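Local coordinates for protein chitinase A (Pteris ryukyuensis, PDB 4RL3) that probably hydrolyses the glycosidic bonds of chitin, this chain being the catalytic domain, of glycoside hydrolase family 18, cut from a longer LysM-bearing protein, at residues V3-I8 against K212-F217; S194-L199 against L230-Q235; P243-F248 against Q267-S272. One frame throughout, in Å; residues are numbered along the deposited sequence. Where two conformers were deposited one is given.

Contact 1 of 3, residues V3-I8 against K212-F217; sequences VFREYI and KVLASF
R5 and L214 meet because each turns its CG to the side of its own backbone N: chi1 is -55° in L214 and -30° in R5, the latter well short of a staggered value. The CB of each points at the other segment, and the two side chains cross at about a right angle. L214 CD1 then lies against the aliphatic arm of the arginine, 3.5 Å from R5 CD and 4.0 Å from R5 CG. Beyond CD the arginine bends at chi3 (79°), which carries the guanidinium past the leucine instead of onto it. The methyl therefore covers the apolar part of R5 and leaves its nitrogens to other partners. V3, two residues earlier and on the same side of its strand, adds a looser touch, with CG1 4.4 Å from L214 CD1. No hydrogen bond joins the segments, and the closest CA atoms, V3 CA and L214 CA, are 8.2 Å apart, too far for neighbouring strands. The reason is that strand 244-248 lies between them: I245 makes backbone bonds to V3 and R5, while strand 244-248 pairs on its other edge with 215-218. This is the parallel wall of the TIM barrel of family 18, in which V3, R5 and L214 face the interior while F4 faces out to helix 261-271. Inside, R5 NE bonds H29 ND1, and NH1 is shared between N181 OD1 and S155 OG; at least these three bonds, with NH2 bonded as well, hold a buried guanidinium that is probably positively charged. Further along strand 3-8, Y7 OH bonds D120 OD2, an aspartate of the DGIDIDYE sequence that marks this family's active site.

Contact 2 of 3, residues S194-L199 against L230-Q235; sequences SQYVSL and LSACQQ
A232 CB presses into the angle between Y196 and V197, and this is the tight half of the contact. It sits 3.6 Å from Y196 CD1 and 3.8 Å from Y196 CB, approaching the ring obliquely, while V197 CG2 closes on the same methyl at 3.9 Å. With so small a residue at the meeting point, V197 CA and A232 CA come within 5.8 Å and the helix axes within 8.7 Å, crossing at -58°. Y196 places its CG anti to the backbone N (chi1 -169°), and its ring runs inward until OH bonds S216 O of strand 215-218.

The solvent side is looser. There the exposed Q235 reaches over V197 with an extended chain, crossing it at about a right angle, and OE1 comes within 3.5 Å of V197 CG2. That is a van der Waals touch between an amide oxygen and a methyl, and no hydrogen bond links the two segments. Burial thus falls from the tyrosine outward to the glutamine. Two consecutive outer helices, 193-206 and 226-238, joined through strand 215-218, pack in this way in the helical shell of a TIM barrel.

Contact 3 of 3, residues P243-F248 against Q267-S272; sequences PGIFIF and QTLLTS
Q267 O, one turn before T271 on the helix whose L270 lies on G244 and I245, is gripped by two groups of that threonine. The hydroxyl OG1 donates to Q267 O at 3.0 Å, tilted from the carbonyl plane, the C=O...OG1 angle being 133°, while T271 N adds a weak bond to the same oxygen at 3.1 Å. A second hydroxyl, S272 OG, makes a weak bond of 3.3 Å to L269 O. Side chains thus supplement the backbone bonds of the last helical turn, and the terminal S272 O bonds K237 NZ.

The face turned to the strand differs in kind. Helix 267-271 runs at 174° to strand 244-248, their axes 9.0 Å apart, which is the antiparallel return of a TIM-barrel strand and helix. L270 supplies most of the helix side, I245 most of the strand side. L270 CD2 reaches G244 CA at 4.0 Å, over backbone that carries no side chain, and its CD1 lies 4.1 Å from I245 N. I245 sets CG1 beside its backbone N (chi1 -62°), and from there CD1 extends outward to L270 CG at 4.1 Å, the two chains crossing obliquely. L269 touches the same methyl only marginally, CD2 4.5 Å from I245 CD1. C233 of helix 226-238 touches both I245 and L269, while L270 and Q267 meet F4 of strand 3-8, so the helix spans the join between the last and first strands of the barrel. Q267 itself turns away, its amide bonding N23 N, P21 O and E263 O. With no hydrogen bond between the segments, the contact rests on burial of apolar groups; polar groups find partners within the helix or in neighbouring parts of the fold.

How the contacts relate
Strand 244-248 ties contact 3 to contact 1, whose centres lie only 7 Å apart: one edge pairs with strand 3-8, and on the other F246 N bonds A215 O at 2.9 Å. Contact 2 is 15 Å from contact 1 and 13 Å from contact 3, centre to centre. C233, in segment 230-235 though not in contact with 194-199, touches both others, SG standing 3.6 Å from A215 CB and 3.9 Å from I245 CD1. From the centre of the chain the contact centres lie about 7 Å (contact 1), 15 Å (contact 3) and 21 Å (contact 2) away. Y7 of segment 3-8, whose ring also meets F248 of segment 243-248, brings contacts 1 and 3 near what is probably the active site.

Contact 1 of 3, residues V3-I8 against K212-F217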
ATOM      1  N   VAL A   3      -0.304   0.324 -13.707  1.00  8.90           N
ATOM      2  CA  VAL A   3      -0.840  -0.131 -12.418  1.00  7.92           C
ATOM      3  C   VAL A   3      -1.599   0.987 -11.698  1.00  6.95           C
ATOM      4  O   VAL A   3      -1.096   2.098 -11.553  1.00  6.84           O
ATOM      5  CB  VAL A   3       0.289  -0.664 -11.522  1.00  7.96           C
ATOM      6  CG1 VAL A   3      -0.219  -1.019 -10.125  1.00  8.16           C
ATOM      7  CG2 VAL A   3       0.944  -1.861 -12.187  1.00  8.13           C
ATOM      8  N   PHE A   4      -2.817   0.690 -11.266  1.00  5.95           N
ATOM      9  CA  PHE A   4      -3.550   1.612 -10.411  1.00  5.54           C
ATOM     10  C   PHE A   4      -3.892   0.868  -9.132  1.00  5.22           C
ATOM     11  O   PHE A   4      -4.390  -0.252  -9.197  1.00  5.15           O
ATOM     12  CB  PHE A   4      -4.836   2.116 -11.071  1.00  5.43           C
ATOM     13  CG  PHE A   4      -5.661   2.942 -10.144  1.00  5.33           C
ATOM     14  CD1 PHE A   4      -5.274   4.246  -9.847  1.00  5.31           C
ATOM     15  CD2 PHE A   4      -6.765   2.407  -9.492  1.00  5.36           C
ATOM     16  CE1 PHE A   4      -5.994   5.010  -8.958  1.00  5.34           C
ATOM     17  CE2 PHE A   4      -7.479   3.166  -8.596  1.00  5.40           C
ATOM     18  CZ  PHE A   4      -7.093   4.466  -8.327  1.00  5.42           C
ATOM     19  N   ARG A   5      -3.628   1.484  -7.983  1.00  4.98           N
ATOM     20  CA  ARG A   5      -3.938   0.856  -6.688  1.00  4.83           C
ATOM     21  C   ARG A   5      -4.735   1.780  -5.776  1.00  4.73           C
ATOM     22  O   ARG A   5      -4.555   2.997  -5.804  1.00  4.71           O
ATOM     23  CB  ARG A   5      -2.667   0.398  -5.971  1.00  4.84           C
ATOM     24  CG  ARG A   5      -1.537  -0.006  -6.912  1.00  4.86           C
ATOM     25  CD  ARG A   5      -0.344  -0.570  -6.174  1.00  4.89           C
ATOM     26  NE  ARG A   5      -0.544  -1.959  -5.772  1.00  4.89           N
ATOM     27  CZ  ARG A   5       0.172  -2.586  -4.838  1.00  4.98           C
ATOM     28  NH1 ARG A   5       1.114  -1.946  -4.167  1.00  5.11           N
ATOM     29  NH2 ARG A   5      -0.097  -3.856  -4.551  1.00  5.19           N
ATOM     30  N   GLU A   6      -5.625   1.176  -4.989  1.00  4.70           N
ATOM     31  CA  GLU A   6      -6.557   1.889  -4.121  1.00  4.81           C
ATOM     32  C   GLU A   6      -6.544   1.243  -2.735  1.00  4.66           C
ATOM     33  O   GLU A   6      -6.997   0.103  -2.575  1.00  4.63           O
ATOM     34  CB  GLU A   6      -7.974   1.810  -4.714  1.00  4.94           C
ATOM     35  CG  GLU A   6      -9.050   2.592  -3.964  1.00  5.05           C
ATOM     36  CD  GLU A   6      -9.132   4.053  -4.354  1.00  5.20           C
ATOM     37  OE1 GLU A   6      -8.283   4.534  -5.128  1.00  5.10           O
ATOM     38  OE2 GLU A   6     -10.061   4.721  -3.855  1.00  5.34           O
ATOM     39  N   TYR A   7      -6.043   1.963  -1.733  1.00  4.53           N
ATOM     40  CA  TYR A   7      -6.198   1.515  -0.344  1.00  4.53           C
ATOM     41  C   TYR A   7      -7.660   1.594   0.069  1.00  4.55           C
ATOM     42  O   TYR A   7      -8.382   2.516  -0.346  1.00  4.63           O
ATOM     43  CB  TYR A   7      -5.344   2.343   0.625  1.00  4.46           C
ATOM     44  CG  TYR A   7      -3.856   2.047   0.577  1.00  4.36           C
ATOM     45  CD1 TYR A   7      -3.027   2.642  -0.379  1.00  4.35           C
ATOM     46  CD2 TYR A   7      -3.273   1.180   1.491  1.00  4.36           C
ATOM     47  CE1 TYR A   7      -1.676   2.381  -0.416  1.00  4.29           C
ATOM     48  CE2 TYR A   7      -1.908   0.920   1.464  1.00  4.25           C
ATOM     49  CZ  TYR A   7      -1.115   1.517   0.503  1.00  4.28           C
ATOM     50  OH  TYR A   7       0.240   1.269   0.443  1.00  4.22           O
ATOM     51  N   ILE A   8      -8.105   0.623   0.868  1.00  4.63           N
ATOM     52  CA  ILE A   8      -9.491   0.586   1.318  1.00  4.70           C
ATOM     53  C   ILE A   8      -9.678  -0.193   2.618  1.00  4.79           C
ATOM     54  O   ILE A   8      -9.079  -1.250   2.809  1.00  4.51           O
ATOM     55  CB  ILE A   8     -10.392  -0.016   0.212  1.00  4.75           C
ATOM     56  CG1 ILE A   8     -11.877  -0.019   0.619  1.00  4.81           C
ATOM     57  CG2 ILE A   8      -9.948  -1.425  -0.174  1.00  4.78           C
ATOM     58  CD1 ILE A   8     -12.808  -0.228  -0.543  1.00  4.86           C
ATOM     59  N   LYS A 212       9.709   0.980 -10.623  1.00  5.22           N
ATOM     60  CA  LYS A 212       8.772   0.378  -9.682  1.00  5.26           C
ATOM     61  C   LYS A 212       8.078   1.413  -8.806  1.00  5.15           C
ATOM     62  O   LYS A 212       7.292   1.058  -7.930  1.00  5.13           O
ATOM     63  CB  LYS A 212       9.524  -0.611  -8.787  1.00  5.51           C
ATOM     64  CG  LYS A 212      10.071  -1.810  -9.532  1.00  5.65           C
ATOM     65  CD  LYS A 212      10.790  -2.766  -8.595  1.00  5.89           C
ATOM     66  CE  LYS A 212      11.017  -4.121  -9.241  1.00  6.16           C
ATOM     67  NZ  LYS A 212      11.924  -4.959  -8.420  1.00  6.40           N
ATOM     68  N   VAL A 213       8.369   2.690  -9.008  1.00  5.04           N
ATOM     69  CA  VAL A 213       7.926   3.711  -8.065  1.00  5.04           C
ATOM     70  C   VAL A 213       6.641   4.380  -8.568  1.00  5.02           C
ATOM     71  O   VAL A 213       6.645   5.093  -9.562  1.00  4.97           O
ATOM     72  CB  VAL A 213       9.033   4.757  -7.786  1.00  5.07           C
ATOM     73  CG1 VAL A 213       8.561   5.754  -6.739  1.00  5.14           C
ATOM     74  CG2 VAL A 213      10.310   4.063  -7.320  1.00  5.12           C
ATOM     75  N   LEU A 214       5.539   4.129  -7.863  1.00  5.08           N
ATOM     76  CA  LEU A 214       4.241   4.702  -8.231  1.00  5.20           C
ATOM     77  C   LEU A 214       4.082   6.122  -7.709  1.00  5.06           C
ATOM     78  O   LEU A 214       4.540   6.442  -6.621  1.00  5.07           O
ATOM     79  CB  LEU A 214       3.104   3.831  -7.692  1.00  5.44           C
ATOM     80  CG  LEU A 214       3.155   2.357  -8.093  1.00  5.73           C
ATOM     81  CD1 LEU A 214       2.031   1.619  -7.401  1.00  5.99           C
ATOM     82  CD2 LEU A 214       3.089   2.182  -9.596  1.00  5.90           C
ATOM     83  N   ALA A 215       3.435   6.978  -8.501  1.00  4.81           N
ATOM     84  CA  ALA A 215       3.010   8.278  -8.027  1.00  4.86           C
ATOM     85  C   ALA A 215       1.777   8.092  -7.178  1.00  4.78           C
ATOM     86  O   ALA A 215       1.120   7.054  -7.248  1.00  4.78           O
ATOM     87  CB  ALA A 215       2.705   9.198  -9.197  1.00  4.88           C
ATOM     88  N   SER A 216       1.456   9.091  -6.368  1.00  4.86           N
ATOM     89  CA  SER A 216       0.303   9.008  -5.482  1.00  5.06           C
ATOM     90  C   SER A 216      -0.206  10.358  -5.011  1.00  5.33           C
ATOM     91  O   SER A 216       0.487  11.392  -5.089  1.00  5.51           O
ATOM     92  CB  SER A 216       0.616   8.146  -4.259  1.00  5.04           C
ATOM     93  OG  SER A 216       1.702   8.677  -3.528  1.00  4.89           O
ATOM     94  N   PHE A 217      -1.440  10.324  -4.528  1.00  5.55           N
ATOM     95  CA  PHE A 217      -2.050  11.438  -3.837  1.00  5.74           C
ATOM     96  C   PHE A 217      -3.080  10.944  -2.833  1.00  6.01           C
ATOM     97  O   PHE A 217      -3.475   9.781  -2.860  1.00  5.87           O
ATOM     98  CB  PHE A 217      -2.649  12.468  -4.823  1.00  5.83           C
ATOM     99  CG  PHE A 217      -3.669  11.910  -5.793  1.00  5.83           C
ATOM    100  CD1 PHE A 217      -5.001  11.800  -5.434  1.00  5.88           C
ATOM    101  CD2 PHE A 217      -3.296  11.533  -7.075  1.00  5.89           C
ATOM    102  CE1 PHE A 217      -5.945  11.310  -6.328  1.00  5.96           C
ATOM    103  CE2 PHE A 217      -4.227  11.047  -7.975  1.00  6.01           C
ATOM    104  CZ  PHE A 217      -5.556  10.931  -7.587  1.00  5.95           C
TER

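Contact 2 of 3, residues S194-L199 against L230-Q235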
ATOM      1  N   SER A 194       5.243  21.149 -11.168  0.50  8.52           N
ATOM      2  CA  SER A 194       6.683  21.123 -11.429  0.50  8.37           C
ATOM      3  C   SER A 194       7.460  20.567 -10.236  0.50  7.96           C
ATOM      4  O   SER A 194       8.341  19.724 -10.389  0.50  7.75           O
ATOM      5  CB  SER A 194       7.184  22.534 -11.737  0.50  8.47           C
ATOM      6  OG  SER A 194       8.585  22.543 -11.952  0.50  8.84           O
ATOM      7  N   GLN A 195       7.126  21.055  -9.048  1.00  7.70           N
ATOM      8  CA  GLN A 195       7.744  20.561  -7.819  1.00  7.44           C
ATOM      9  C   GLN A 195       7.467  19.069  -7.621  1.00  7.07           C
ATOM     10  O   GLN A 195       8.347  18.327  -7.198  1.00  7.15           O
ATOM     11  CB  GLN A 195       7.247  21.318  -6.602  1.00  7.57           C
ATOM     12  CG  GLN A 195       7.785  22.738  -6.508  1.00  7.82           C
ATOM     13  CD  GLN A 195       7.207  23.479  -5.328  1.00  8.18           C
ATOM     14  OE1 GLN A 195       5.985  23.511  -5.124  1.00  8.69           O
ATOM     15  NE2 GLN A 195       8.076  24.076  -4.527  1.00  8.18           N
ATOM     16  N   TYR A 196       6.246  18.638  -7.929  1.00  6.81           N
ATOM     17  CA  TYR A 196       5.900  17.228  -7.779  1.00  6.40           C
ATOM     18  C   TYR A 196       6.777  16.343  -8.661  1.00  6.34           C
ATOM     19  O   TYR A 196       7.234  15.273  -8.233  1.00  5.86           O
ATOM     20  CB  TYR A 196       4.429  16.986  -8.101  1.00  6.23           C
ATOM     21  CG  TYR A 196       3.930  15.601  -7.725  1.00  6.02           C
ATOM     22  CD1 TYR A 196       4.190  14.499  -8.539  1.00  5.95           C
ATOM     23  CD2 TYR A 196       3.194  15.399  -6.558  1.00  6.00           C
ATOM     24  CE1 TYR A 196       3.733  13.237  -8.194  1.00  5.89           C
ATOM     25  CE2 TYR A 196       2.747  14.134  -6.196  1.00  5.92           C
ATOM     26  CZ  TYR A 196       3.018  13.065  -7.030  1.00  5.89           C
ATOM     27  OH  TYR A 196       2.565  11.808  -6.711  1.00  5.78           O
ATOM     28  N   VAL A 197       6.982  16.764  -9.902  1.00  6.32           N
ATOM     29  CA  VAL A 197       7.857  16.031 -10.804  1.00  6.29           C
ATOM     30  C   VAL A 197       9.264  15.935 -10.193  1.00  6.23           C
ATOM     31  O   VAL A 197       9.884  14.870 -10.203  1.00  6.18           O
ATOM     32  CB  VAL A 197       7.894  16.659 -12.213  1.00  6.45           C
ATOM     33  CG1 VAL A 197       8.955  16.008 -13.067  1.00  6.50           C
ATOM     34  CG2 VAL A 197       6.531  16.527 -12.882  1.00  6.49           C
ATOM     35  N   SER A 198       9.761  17.039  -9.640  1.00  6.28           N
ATOM     36  CA  SER A 198      11.072  17.016  -8.985  1.00  6.23           C
ATOM     37  C   SER A 198      11.097  16.067  -7.774  1.00  5.96           C
ATOM     38  O   SER A 198      12.045  15.293  -7.594  1.00  5.90           O
ATOM     39  CB  SER A 198      11.477  18.426  -8.546  1.00  6.41           C
ATOM     40  OG  SER A 198      11.635  19.299  -9.657  1.00  6.91           O
ATOM     41  N   LEU A 199      10.052  16.123  -6.963  1.00  5.70           N
ATOM     42  CA  LEU A 199       9.959  15.277  -5.770  1.00  5.60           C
ATOM     43  C   LEU A 199       9.883  13.802  -6.155  1.00  5.52           C
ATOM     44  O   LEU A 199      10.473  12.934  -5.488  1.00  5.48           O
ATOM     45  CB  LEU A 199       8.733  15.655  -4.939  1.00  5.66           C
ATOM     46  CG  LEU A 199       8.775  17.046  -4.309  1.00  5.72           C
ATOM     47  CD1 LEU A 199       7.390  17.460  -3.848  1.00  5.75           C
ATOM     48  CD2 LEU A 199       9.763  17.090  -3.163  1.00  5.81           C
ATOM     49  N   LEU A 230      -2.238  14.985 -10.797  1.00  8.31           N
ATOM     50  CA  LEU A 230      -2.603  14.391 -12.075  1.00  8.78           C
ATOM     51  C   LEU A 230      -1.915  15.102 -13.244  1.00  8.97           C
ATOM     52  O   LEU A 230      -1.469  14.457 -14.189  1.00  8.91           O
ATOM     53  CB  LEU A 230      -4.131  14.323 -12.240  1.00  8.83           C
ATOM     54  CG  LEU A 230      -4.776  13.269 -11.331  1.00  8.88           C
ATOM     55  CD1 LEU A 230      -6.253  13.544 -11.094  1.00  9.09           C
ATOM     56  CD2 LEU A 230      -4.552  11.873 -11.880  1.00  8.78           C
ATOM     57  N   SER A 231      -1.779  16.423 -13.142  1.00  9.40           N
ATOM     58  CA  SER A 231      -1.017  17.184 -14.130  1.00 10.16           C
ATOM     59  C   SER A 231       0.458  16.760 -14.184  1.00  9.99           C
ATOM     60  O   SER A 231       1.005  16.521 -15.262  1.00  9.79           O
ATOM     61  CB  SER A 231      -1.145  18.680 -13.855  1.00 10.67           C
ATOM     62  OG  SER A 231      -2.466  19.121 -14.090  1.00 12.25           O
ATOM     63  N   ALA A 232       1.081  16.625 -13.022  1.00  9.81           N
ATOM     64  CA  ALA A 232       2.454  16.119 -12.947  1.00  9.78           C
ATOM     65  C   ALA A 232       2.569  14.717 -13.525  1.00  9.92           C
ATOM     66  O   ALA A 232       3.533  14.387 -14.203  1.00 10.02           O
ATOM     67  CB  ALA A 232       2.940  16.119 -11.505  1.00  9.53           C
ATOM     68  N   CYS A 233       1.576  13.879 -13.245  1.00  9.84           N
ATOM     69  CA  CYS A 233       1.574  12.515 -13.740  1.00 10.02           C
ATOM     70  C   CYS A 233       1.518  12.456 -15.270  1.00 10.65           C
ATOM     71  O   CYS A 233       2.079  11.559 -15.875  1.00 10.43           O
ATOM     72  CB  CYS A 233       0.418  11.724 -13.135  1.00  9.89           C
ATOM     73  SG  CYS A 233       0.710  11.217 -11.428  1.00  9.52           S
ATOM     74  N   GLN A 234       0.826  13.412 -15.888  1.00 11.75           N
ATOM     75  CA  GLN A 234       0.792  13.488 -17.354  1.00 13.14           C
ATOM     76  C   GLN A 234       2.200  13.738 -17.927  1.00 12.85           C
ATOM     77  O   GLN A 234       2.568  13.158 -18.958  1.00 12.13           O
ATOM     78  CB  GLN A 234      -0.221  14.544 -17.829  1.00 14.92           C
ATOM     79  CG  GLN A 234      -0.365  14.663 -19.347  1.00 16.61           C
ATOM     80  CD  GLN A 234      -0.634  13.335 -20.042  1.00 18.23           C
ATOM     81  OE1 GLN A 234      -1.663  12.696 -19.807  1.00 20.58           O
ATOM     82  NE2 GLN A 234       0.293  12.909 -20.900  1.00 19.04           N
ATOM     83  N   GLN A 235       2.998  14.545 -17.234  1.00 12.88           N
ATOM     84  CA  GLN A 235       4.379  14.800 -17.657  1.00 13.38           C
ATOM     85  C   GLN A 235       5.233  13.542 -17.541  1.00 12.71           C
ATOM     86  O   GLN A 235       5.965  13.197 -18.455  1.00 12.58           O
ATOM     87  CB  GLN A 235       5.012  15.899 -16.820  1.00 14.30           C
ATOM     88  CG  GLN A 235       4.378  17.265 -16.995  1.00 15.42           C
ATOM     89  CD  GLN A 235       5.036  18.304 -16.113  1.00 17.11           C
ATOM     90  OE1 GLN A 235       6.256  18.274 -15.898  1.00 17.93           O
ATOM     91  NE2 GLN A 235       4.237  19.223 -15.586  1.00 17.92           N
TER

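Contact 3 of 3, residues P243-F248 against Q267-S272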
ATOM      1  N   PRO A 243       5.127   4.262 -13.951  1.00  7.77           N
ATOM      2  CA  PRO A 243       4.634   2.880 -13.936  1.00  7.36           C
ATOM      3  C   PRO A 243       3.194   2.745 -13.451  1.00  6.73           C
ATOM      4  O   PRO A 243       2.544   1.723 -13.707  1.00  6.83           O
ATOM      5  CB  PRO A 243       5.580   2.168 -12.966  1.00  7.50           C
ATOM      6  CG  PRO A 243       6.148   3.253 -12.123  1.00  7.69           C
ATOM      7  CD  PRO A 243       6.204   4.488 -12.967  1.00  7.79           C
ATOM      8  N   GLY A 244       2.707   3.754 -12.739  1.00  6.01           N
ATOM      9  CA  GLY A 244       1.374   3.684 -12.173  1.00  5.63           C
ATOM     10  C   GLY A 244       1.128   4.746 -11.128  1.00  5.19           C
ATOM     11  O   GLY A 244       1.998   5.586 -10.851  1.00  5.05           O
ATOM     12  N   ILE A 245      -0.068   4.690 -10.556  1.00  4.93           N
ATOM     13  CA  ILE A 245      -0.542   5.649  -9.568  1.00  4.74           C
ATOM     14  C   ILE A 245      -1.298   4.889  -8.486  1.00  4.68           C
ATOM     15  O   ILE A 245      -2.025   3.946  -8.792  1.00  4.56           O
ATOM     16  CB  ILE A 245      -1.521   6.675 -10.204  1.00  4.83           C
ATOM     17  CG1 ILE A 245      -0.823   7.490 -11.295  1.00  4.81           C
ATOM     18  CG2 ILE A 245      -2.098   7.608  -9.156  1.00  4.86           C
ATOM     19  CD1 ILE A 245      -1.761   8.329 -12.124  1.00  4.86           C
ATOM     20  N   PHE A 246      -1.145   5.298  -7.226  1.00  4.54           N
ATOM     21  CA  PHE A 246      -2.064   4.830  -6.183  1.00  4.54           C
ATOM     22  C   PHE A 246      -2.682   5.981  -5.395  1.00  4.61           C
ATOM     23  O   PHE A 246      -2.134   7.082  -5.341  1.00  4.52           O
ATOM     24  CB  PHE A 246      -1.415   3.799  -5.245  1.00  4.54           C
ATOM     25  CG  PHE A 246      -0.464   4.383  -4.231  1.00  4.48           C
ATOM     26  CD1 PHE A 246       0.861   4.608  -4.547  1.00  4.48           C
ATOM     27  CD2 PHE A 246      -0.904   4.693  -2.947  1.00  4.48           C
ATOM     28  CE1 PHE A 246       1.737   5.134  -3.607  1.00  4.49           C
ATOM     29  CE2 PHE A 246      -0.038   5.230  -2.009  1.00  4.52           C
ATOM     30  CZ  PHE A 246       1.284   5.452  -2.335  1.00  4.49           C
ATOM     31  N   ILE A 247      -3.824   5.689  -4.777  1.00  4.68           N
ATOM     32  CA  ILE A 247      -4.587   6.654  -3.991  1.00  4.83           C
ATOM     33  C   ILE A 247      -4.821   6.128  -2.590  1.00  4.94           C
ATOM     34  O   ILE A 247      -5.169   4.962  -2.401  1.00  4.94           O
ATOM     35  CB  ILE A 247      -5.941   6.974  -4.662  1.00  4.93           C
ATOM     36  CG1 ILE A 247      -5.691   7.750  -5.961  1.00  5.00           C
ATOM     37  CG2 ILE A 247      -6.872   7.746  -3.722  1.00  5.00           C
ATOM     38  CD1 ILE A 247      -6.938   7.931  -6.810  1.00  4.98           C
ATOM     39  N   PHE A 248      -4.569   6.991  -1.616  1.00  5.07           N
ATOM     40  CA  PHE A 248      -4.990   6.777  -0.243  1.00  5.29           C
ATOM     41  C   PHE A 248      -6.118   7.782   0.009  1.00  5.20           C
ATOM     42  O   PHE A 248      -5.847   8.976   0.162  1.00  5.16           O
ATOM     43  CB  PHE A 248      -3.798   7.017   0.688  1.00  5.56           C
ATOM     44  CG  PHE A 248      -4.008   6.484   2.066  1.00  6.00           C
ATOM     45  CD1 PHE A 248      -3.733   5.153   2.346  1.00  6.14           C
ATOM     46  CD2 PHE A 248      -4.500   7.287   3.068  1.00  6.36           C
ATOM     47  CE1 PHE A 248      -3.930   4.636   3.601  1.00  6.33           C
ATOM     48  CE2 PHE A 248      -4.704   6.777   4.338  1.00  6.44           C
ATOM     49  CZ  PHE A 248      -4.426   5.447   4.600  1.00  6.35           C
ATOM     50  N   GLN A 267      -7.061   6.624 -13.587  1.00  6.05           N
ATOM     51  CA  GLN A 267      -7.096   5.453 -14.448  1.00  6.15           C
ATOM     52  C   GLN A 267      -7.216   5.838 -15.915  1.00  6.41           C
ATOM     53  O   GLN A 267      -6.615   5.197 -16.780  1.00  6.52           O
ATOM     54  CB  GLN A 267      -8.226   4.510 -14.034  1.00  6.07           C
ATOM     55  CG  GLN A 267      -8.004   3.914 -12.657  1.00  6.01           C
ATOM     56  CD  GLN A 267      -9.194   3.141 -12.169  1.00  5.91           C
ATOM     57  OE1 GLN A 267      -9.396   1.999 -12.577  1.00  5.77           O
ATOM     58  NE2 GLN A 267      -9.984   3.748 -11.284  1.00  5.85           N
ATOM     59  N   THR A 268      -7.995   6.881 -16.195  1.00  6.78           N
ATOM     60  CA  THR A 268      -8.109   7.387 -17.556  1.00  7.04           C
ATOM     61  C   THR A 268      -6.748   7.882 -18.043  1.00  7.42           C
ATOM     62  O   THR A 268      -6.354   7.589 -19.181  1.00  7.40           O
ATOM     63  CB  THR A 268      -9.204   8.462 -17.634  1.00  7.18           C
ATOM     64  OG1 THR A 268     -10.465   7.802 -17.514  1.00  7.02           O
ATOM     65  CG2 THR A 268      -9.175   9.245 -18.952  1.00  7.26           C
ATOM     66  N   LEU A 269      -6.012   8.567 -17.174  1.00  7.59           N
ATOM     67  CA  LEU A 269      -4.674   9.052 -17.549  1.00  8.11           C
ATOM     68  C   LEU A 269      -3.763   7.879 -17.909  1.00  8.26           C
ATOM     69  O   LEU A 269      -3.025   7.934 -18.892  1.00  8.51           O
ATOM     70  CB  LEU A 269      -4.066   9.887 -16.420  1.00  8.28           C
ATOM     71  CG  LEU A 269      -2.664  10.479 -16.620  1.00  8.70           C
ATOM     72  CD1 LEU A 269      -2.489  11.627 -15.655  1.00  8.88           C
ATOM     73  CD2 LEU A 269      -1.542   9.469 -16.428  1.00  8.90           C
ATOM     74  N   LEU A 270      -3.813   6.819 -17.109  1.00  8.56           N
ATOM     75  CA  LEU A 270      -2.935   5.672 -17.326  1.00  9.00           C
ATOM     76  C   LEU A 270      -3.255   4.911 -18.611  1.00 10.01           C
ATOM     77  O   LEU A 270      -2.363   4.302 -19.195  1.00 10.54           O
ATOM     78  CB  LEU A 270      -2.970   4.725 -16.125  1.00  8.86           C
ATOM     79  CG  LEU A 270      -2.331   5.295 -14.857  1.00  8.69           C
ATOM     80  CD1 LEU A 270      -2.686   4.412 -13.675  1.00  8.62           C
ATOM     81  CD2 LEU A 270      -0.824   5.454 -14.992  1.00  8.72           C
ATOM     82  N   THR A 271      -4.509   4.956 -19.055  1.00 11.15           N
ATOM     83  CA  THR A 271      -4.941   4.187 -20.221  1.00 12.31           C
ATOM     84  C   THR A 271      -5.025   4.988 -21.519  1.00 13.97           C
ATOM     85  O   THR A 271      -5.235   4.403 -22.580  1.00 14.83           O
ATOM     86  CB  THR A 271      -6.302   3.498 -19.959  1.00 12.09           C
ATOM     87  OG1 THR A 271      -7.291   4.465 -19.581  1.00 12.21           O
ATOM     88  CG2 THR A 271      -6.162   2.484 -18.857  1.00 12.26           C
ATOM     89  N   SER A 272      -4.839   6.304 -21.453  1.00 15.51           N
ATOM     90  CA  SER A 272      -5.070   7.160 -22.621  1.00 17.70           C
ATOM     91  C   SER A 272      -3.830   7.272 -23.508  1.00 18.82           C
ATOM     92  O   SER A 272      -2.747   6.789 -23.175  1.00 19.23           O
ATOM     93  CB  SER A 272      -5.503   8.553 -22.182  1.00 18.29           C
ATOM     94  OG  SER A 272      -4.406   9.247 -21.627  1.00 19.20           O
ATOM     95  OXT SER A 272      -3.896   7.868 -24.590  1.00 21.10           O
TER